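PDB 2REM: disulfide oxidoreductase from Xylella fastidiosa, which probably acts as a periplasmic thiol-disulfide oxidoreductase of the DsbA type, introducing disulfide bonds into proteins through a thioredoxin-fold domain. Local coordinates for residues D112-A115 and V116-G120; A80-L84 and G85-R89. One frame throughout, in Å; residues are numbered along the deposited sequence.

Contact 1: D112-A115 and V116-G120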
ATOM      1  N   ASP A 112      15.155  15.707  -4.475  1.00 22.04           N
ATOM      2  CA  ASP A 112      15.217  16.985  -3.755  1.00 23.60           C
ATOM      3  C   ASP A 112      13.880  17.612  -3.354  1.00 22.50           C
ATOM      4  O   ASP A 112      13.799  18.180  -2.271  1.00 23.11           O
ATOM      5  CB  ASP A 112      16.292  17.974  -4.251  1.00 26.25           C
ATOM      6  CG  ASP A 112      16.118  18.389  -5.678  1.00 31.08           C
ATOM      7  OD1 ASP A 112      17.088  18.187  -6.460  1.00 35.36           O
ATOM      8  OD2 ASP A 112      15.042  18.940  -6.005  1.00 35.72           O
ATOM      9  N   GLU A 113      12.840  17.477  -4.172  1.00 20.67           N
ATOM     10  CA  GLU A 113      11.499  17.848  -3.733  1.00 20.92           C
ATOM     11  C   GLU A 113      11.140  16.920  -2.572  1.00 18.31           C
ATOM     12  O   GLU A 113      10.518  17.339  -1.619  1.00 18.34           O
ATOM     13  CB  GLU A 113      10.454  17.640  -4.823  1.00 21.14           C
ATOM     14  CG  GLU A 113      10.386  18.715  -5.900  1.00 25.29           C
ATOM     15  CD  GLU A 113      11.157  18.336  -7.150  1.00 30.43           C
ATOM     16  OE1 GLU A 113      11.724  17.217  -7.214  1.00 31.21           O
ATOM     17  OE2 GLU A 113      11.198  19.175  -8.069  1.00 33.98           O
ATOM     18  N   LEU A 114      11.521  15.652  -2.679  1.00 15.92           N
ATOM     19  CA  LEU A 114      11.094  14.693  -1.676  1.00 14.32           C
ATOM     20  C   LEU A 114      11.833  14.947  -0.381  1.00 13.39           C
ATOM     21  O   LEU A 114      11.245  14.886   0.697  1.00 13.45           O
ATOM     22  CB  LEU A 114      11.268  13.256  -2.158  1.00 13.99           C
ATOM     23  CG  LEU A 114      10.319  12.832  -3.305  1.00 14.55           C
ATOM     24  CD1 LEU A 114      10.724  11.461  -3.819  1.00 10.21           C
ATOM     25  CD2 LEU A 114       8.846  12.855  -2.823  1.00 14.19           C
ATOM     26  N   ALA A 115      13.122  15.232  -0.480  1.00 12.65           N
ATOM     27  CA  ALA A 115      13.901  15.490   0.731  1.00 13.30           C
ATOM     28  C   ALA A 115      13.342  16.702   1.462  1.00 13.44           C
ATOM     29  O   ALA A 115      13.294  16.710   2.695  1.00 13.35           O
ATOM     30  CB  ALA A 115      15.386  15.652   0.426  1.00 13.36           C
ATOM     31  N   VAL A 116      12.901  17.721   0.714  1.00 13.88           N
ATOM     32  CA  VAL A 116      12.352  18.923   1.342  1.00 13.73           C
ATOM     33  C   VAL A 116      11.097  18.525   2.095  1.00 12.55           C
ATOM     34  O   VAL A 116      10.925  18.913   3.231  1.00 12.72           O
ATOM     35  CB  VAL A 116      12.081  20.071   0.323  1.00 14.72           C
ATOM     36  CG1 VAL A 116      11.272  21.190   0.950  1.00 15.54           C
ATOM     37  CG2 VAL A 116      13.401  20.614  -0.205  1.00 16.05           C
ATOM     38  N   PHE A 117      10.257  17.705   1.472  1.00 11.53           N
ATOM     39  CA  PHE A 117       9.038  17.237   2.104  1.00 11.01           C
ATOM     40  C   PHE A 117       9.343  16.529   3.433  1.00 10.84           C
ATOM     41  O   PHE A 117       8.786  16.883   4.491  1.00 11.36           O
ATOM     42  CB  PHE A 117       8.246  16.319   1.162  1.00 10.34           C
ATOM     43  CG  PHE A 117       7.029  15.743   1.796  1.00 10.68           C
ATOM     44  CD1 PHE A 117       5.847  16.484   1.841  1.00 12.76           C
ATOM     45  CD2 PHE A 117       7.078  14.511   2.433  1.00 11.79           C
ATOM     46  CE1 PHE A 117       4.716  15.984   2.453  1.00 13.69           C
ATOM     47  CE2 PHE A 117       5.928  13.994   3.070  1.00 10.45           C
ATOM     48  CZ  PHE A 117       4.748  14.733   3.058  1.00 10.72           C
ATOM     49  N   TYR A 118      10.233  15.534   3.374  1.00 10.53           N
ATOM     50  CA  TYR A 118      10.537  14.740   4.545  1.00 10.98           C
ATOM     51  C   TYR A 118      11.353  15.509   5.583  1.00 11.70           C
ATOM     52  O   TYR A 118      11.318  15.175   6.775  1.00 12.21           O
ATOM     53  CB  TYR A 118      11.184  13.408   4.125  1.00 10.37           C
ATOM     54  CG  TYR A 118      10.144  12.545   3.452  1.00 11.37           C
ATOM     55  CD1 TYR A 118       9.105  11.978   4.200  1.00 11.58           C
ATOM     56  CD2 TYR A 118      10.176  12.314   2.080  1.00 11.98           C
ATOM     57  CE1 TYR A 118       8.117  11.193   3.601  1.00 10.35           C
ATOM     58  CE2 TYR A 118       9.188  11.512   1.444  1.00 10.49           C
ATOM     59  CZ  TYR A 118       8.168  10.968   2.222  1.00 10.90           C
ATOM     60  OH  TYR A 118       7.222  10.174   1.634  1.00 12.46           O
ATOM     61  N   ALA A 119      12.049  16.563   5.141  1.00 11.81           N
ATOM     62  CA  ALA A 119      12.714  17.473   6.074  1.00 12.56           C
ATOM     63  C   ALA A 119      11.712  18.001   7.109  1.00 13.83           C
ATOM     64  O   ALA A 119      12.075  18.302   8.242  1.00 14.67           O
ATOM     65  CB  ALA A 119      13.375  18.628   5.345  1.00 13.04           C
ATOM     66  N   GLY A 120      10.442  18.092   6.717  1.00 13.87           N
ATOM     67  CA  GLY A 120       9.403  18.558   7.607  1.00 15.64           C
ATOM     68  C   GLY A 120       9.130  17.555   8.712  1.00 16.34           C
ATOM     69  O   GLY A 120       8.580  17.917   9.748  1.00 16.68           O
TER
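Y118 and L114 turn their first torsions almost alike (chi1 -70° and -69°), each setting CG beside its own backbone N, so one helical turn apart they lean the same way, back toward the start of the helix. The phenol ring of Y118 thereby lies against the backbone of L114: CD2 comes 3.1 Å from L114 O. The two side chains themselves only brush, L114 CB standing 4.5 Å from Y118 CD2. The same carbonyl oxygen is gripped by the backbone, with Y118 N donating to L114 O at 2.9 Å and an almost straight N-H (169°). F117, with CG anti to its N, points its ring outward from the helix, beside that of Y118; F117 CD2 sits over the centre of one tyrosine face. On the outward side of the turn, V116 CG2 packs 3.2 Å from D112 O, the acceptor of the V116 N-H. A119 N closes the last of these i to i+4 bonds onto A115 O at 2.7 Å. E113 sends its carboxylate backward, where OE1 accepts from the backbone N of G110 just before the helix. This short helix, 111-119, rests L114 and A115 on F128 of helix 125-132, while L114, F117 and Y118 meet M94 of helix 87-101 and A77 of helix 71-83 touches L114 and Y118.

Contact 2: A80-L84 and G85-R89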
ATOM      1  N   ALA A  80      11.380   4.740   1.391  1.00  9.35           N
ATOM      2  CA  ALA A  80      12.403   5.497   2.121  1.00  9.41           C
ATOM      3  C   ALA A  80      11.796   6.058   3.420  1.00  9.31           C
ATOM      4  O   ALA A  80      12.386   5.953   4.479  1.00  9.49           O
ATOM      5  CB  ALA A  80      12.965   6.632   1.258  1.00 10.90           C
ATOM      6  N   ALA A  81      10.595   6.623   3.321  1.00  9.00           N
ATOM      7  CA  ALA A  81       9.899   7.154   4.503  1.00  9.99           C
ATOM      8  C   ALA A  81       9.709   6.065   5.533  1.00  9.89           C
ATOM      9  O   ALA A  81       9.893   6.280   6.725  1.00 10.22           O
ATOM     10  CB  ALA A  81       8.552   7.711   4.108  1.00  9.86           C
ATOM     11  N   ASP A  82       9.321   4.889   5.062  1.00 10.76           N
ATOM     12  CA  ASP A  82       9.082   3.766   5.960  1.00 12.06           C
ATOM     13  C   ASP A  82      10.351   3.285   6.625  1.00 12.69           C
ATOM     14  O   ASP A  82      10.369   3.066   7.829  1.00 13.57           O
ATOM     15  CB  ASP A  82       8.372   2.604   5.253  1.00 11.90           C
ATOM     16  CG  ASP A  82       7.758   1.628   6.236  1.00 15.33           C
ATOM     17  OD1 ASP A  82       7.312   2.063   7.316  1.00 18.80           O
ATOM     18  OD2 ASP A  82       7.710   0.438   5.944  1.00 16.82           O
ATOM     19  N   VAL A  83      11.402   3.115   5.836  1.00 12.37           N
ATOM     20  CA  VAL A  83      12.725   2.799   6.373  1.00 12.83           C
ATOM     21  C   VAL A  83      13.125   3.811   7.431  1.00 13.50           C
ATOM     22  O   VAL A  83      13.698   3.450   8.447  1.00 14.50           O
ATOM     23  CB  VAL A  83      13.806   2.752   5.249  1.00 12.31           C
ATOM     24  CG1 VAL A  83      15.234   2.843   5.835  1.00 13.10           C
ATOM     25  CG2 VAL A  83      13.638   1.483   4.379  1.00 13.47           C
ATOM     26  N   LEU A  84      12.787   5.070   7.194  1.00 13.54           N
ATOM     27  CA  LEU A  84      13.182   6.162   8.084  1.00 14.33           C
ATOM     28  C   LEU A  84      12.206   6.357   9.260  1.00 15.13           C
ATOM     29  O   LEU A  84      12.453   7.149  10.134  1.00 15.63           O
ATOM     30  CB  LEU A  84      13.357   7.460   7.271  1.00 14.02           C
ATOM     31  CG  LEU A  84      14.519   7.434   6.264  1.00 14.95           C
ATOM     32  CD1 LEU A  84      14.505   8.570   5.263  1.00 16.47           C
ATOM     33  CD2 LEU A  84      15.872   7.321   6.973  1.00 19.81           C
ATOM     34  N   GLY A  85      11.120   5.589   9.274  1.00 15.17           N
ATOM     35  CA  GLY A  85      10.150   5.615  10.360  1.00 15.85           C
ATOM     36  C   GLY A  85       9.236   6.827  10.338  1.00 14.92           C
ATOM     37  O   GLY A  85       8.704   7.227  11.370  1.00 16.13           O
ATOM     38  N   VAL A  86       9.067   7.431   9.175  1.00 13.34           N
ATOM     39  CA  VAL A  86       8.228   8.615   9.056  1.00 13.58           C
ATOM     40  C   VAL A  86       7.087   8.433   8.050  1.00 13.23           C
ATOM     41  O   VAL A  86       6.381   9.385   7.726  1.00 13.81           O
ATOM     42  CB  VAL A  86       9.048   9.908   8.716  1.00 13.16           C
ATOM     43  CG1 VAL A  86      10.097  10.205   9.807  1.00 13.27           C
ATOM     44  CG2 VAL A  86       9.667   9.825   7.318  1.00 12.72           C
ATOM     45  N   ALA A  87       6.904   7.210   7.547  1.00 13.29           N
ATOM     46  CA  ALA A  87       5.859   6.953   6.564  1.00 12.94           C
ATOM     47  C   ALA A  87       4.482   7.176   7.189  1.00 14.26           C
ATOM     48  O   ALA A  87       3.656   7.929   6.640  1.00 13.62           O
ATOM     49  CB  ALA A  87       5.978   5.529   6.001  1.00 12.63           C
ATOM     50  N   LYS A  88       4.237   6.538   8.339  1.00 14.20           N
ATOM     51  CA  LYS A  88       2.918   6.621   8.966  1.00 16.06           C
ATOM     52  C   LYS A  88       2.554   8.079   9.297  1.00 15.45           C
ATOM     53  O   LYS A  88       1.422   8.495   9.081  1.00 15.69           O
ATOM     54  CB  LYS A  88       2.833   5.738  10.222  1.00 17.21           C
ATOM     55  CG  LYS A  88       2.963   4.213   9.944  1.00 18.91           C
ATOM     56  CD  LYS A  88       2.464   3.387  11.131  1.00 20.94           C
ATOM     57  CE  LYS A  88       2.618   1.876  10.852  1.00 24.21           C
ATOM     58  NZ  LYS A  88       4.072   1.507  10.784  1.00 27.50           N
ATOM     59  N   ARG A  89       3.498   8.850   9.844  1.00 14.33           N
ATOM     60  CA  ARG A  89       3.179  10.221  10.245  1.00 15.97           C
ATOM     61  C   ARG A  89       3.033  11.173   9.041  1.00 14.79           C
ATOM     62  O   ARG A  89       2.447  12.228   9.171  1.00 15.16           O
ATOM     63  CB  ARG A  89       4.262  10.771  11.172  1.00 17.30           C
ATOM     64  CG  ARG A  89       5.609  10.732  10.496  1.00 18.50           C
ATOM     65  CD  ARG A  89       6.704  11.422  11.254  1.00 24.14           C
ATOM     66  NE  ARG A  89       6.738  11.083  12.658  1.00 28.66           N
ATOM     67  CZ  ARG A  89       7.748  11.391  13.467  1.00 34.29           C
ATOM     68  NH1 ARG A  89       8.817  12.028  12.996  1.00 33.19           N
ATOM     69  NH2 ARG A  89       7.687  11.067  14.750  1.00 37.87           N
TER
HETATM   70  O   HOH W   1       7.167   4.680   8.964  1.00 25.13           O
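D82 reaches across the bend to A87, and its side chain meets the second helix step by step. CB lies 3.9 Å from A87 CB, a methyl that also packs against the D82 backbone, 3.5 Å from D82 N. With CG swung anti to the backbone N (chi1 -163°), the carboxylate extends past that methyl. OD1 accepts a hydrogen bond from a water at 3.1 Å, and the water oxygen in turn takes the N-H of A87 at 2.9 Å, so aspartate and water together serve the first turn of the next helix. OD2 points to R140 in a long, weak ion pair. Next to this water bridge the backbone leaves the helix through a Schellman motif and turns aside: G85 adopts positive phi (76°), V86 N donates to A81 O at 2.8 Å and G85 N to D82 O. V86, the N-cap residue, tucks CG2 against A81, 4.0 Å from A81 CB. The result is a short, tight connection between helices 71-83 and 87-101. Around it, L84 touches R127 and T131 of helix 125-132, V83 packs on V137 of helix 135-151, and V86 meets Y121 and V123 in the loop after helix 111-119.

Coming from the N terminus, the chain passes the CxxC helix 38-52 and strand 58-64 before entering the helical part of the DsbA fold. Contact 2 comes first, closing the short turn between helices 71-83 and 87-101. Contact 1 follows in series, within helix 111-119, and spans no loop; the two neither nest nor cross. They nevertheless meet in space, with centres about 12 Å apart. A81 CB of contact 2 lies on the side of the Y118 ring away from F117, beyond the rim and 3.5 Å from Y118 CE1, while V86 CG2 meets Y118 CD1 obliquely. Helix 111-119 is thus pressed onto the junction of the two helices before it.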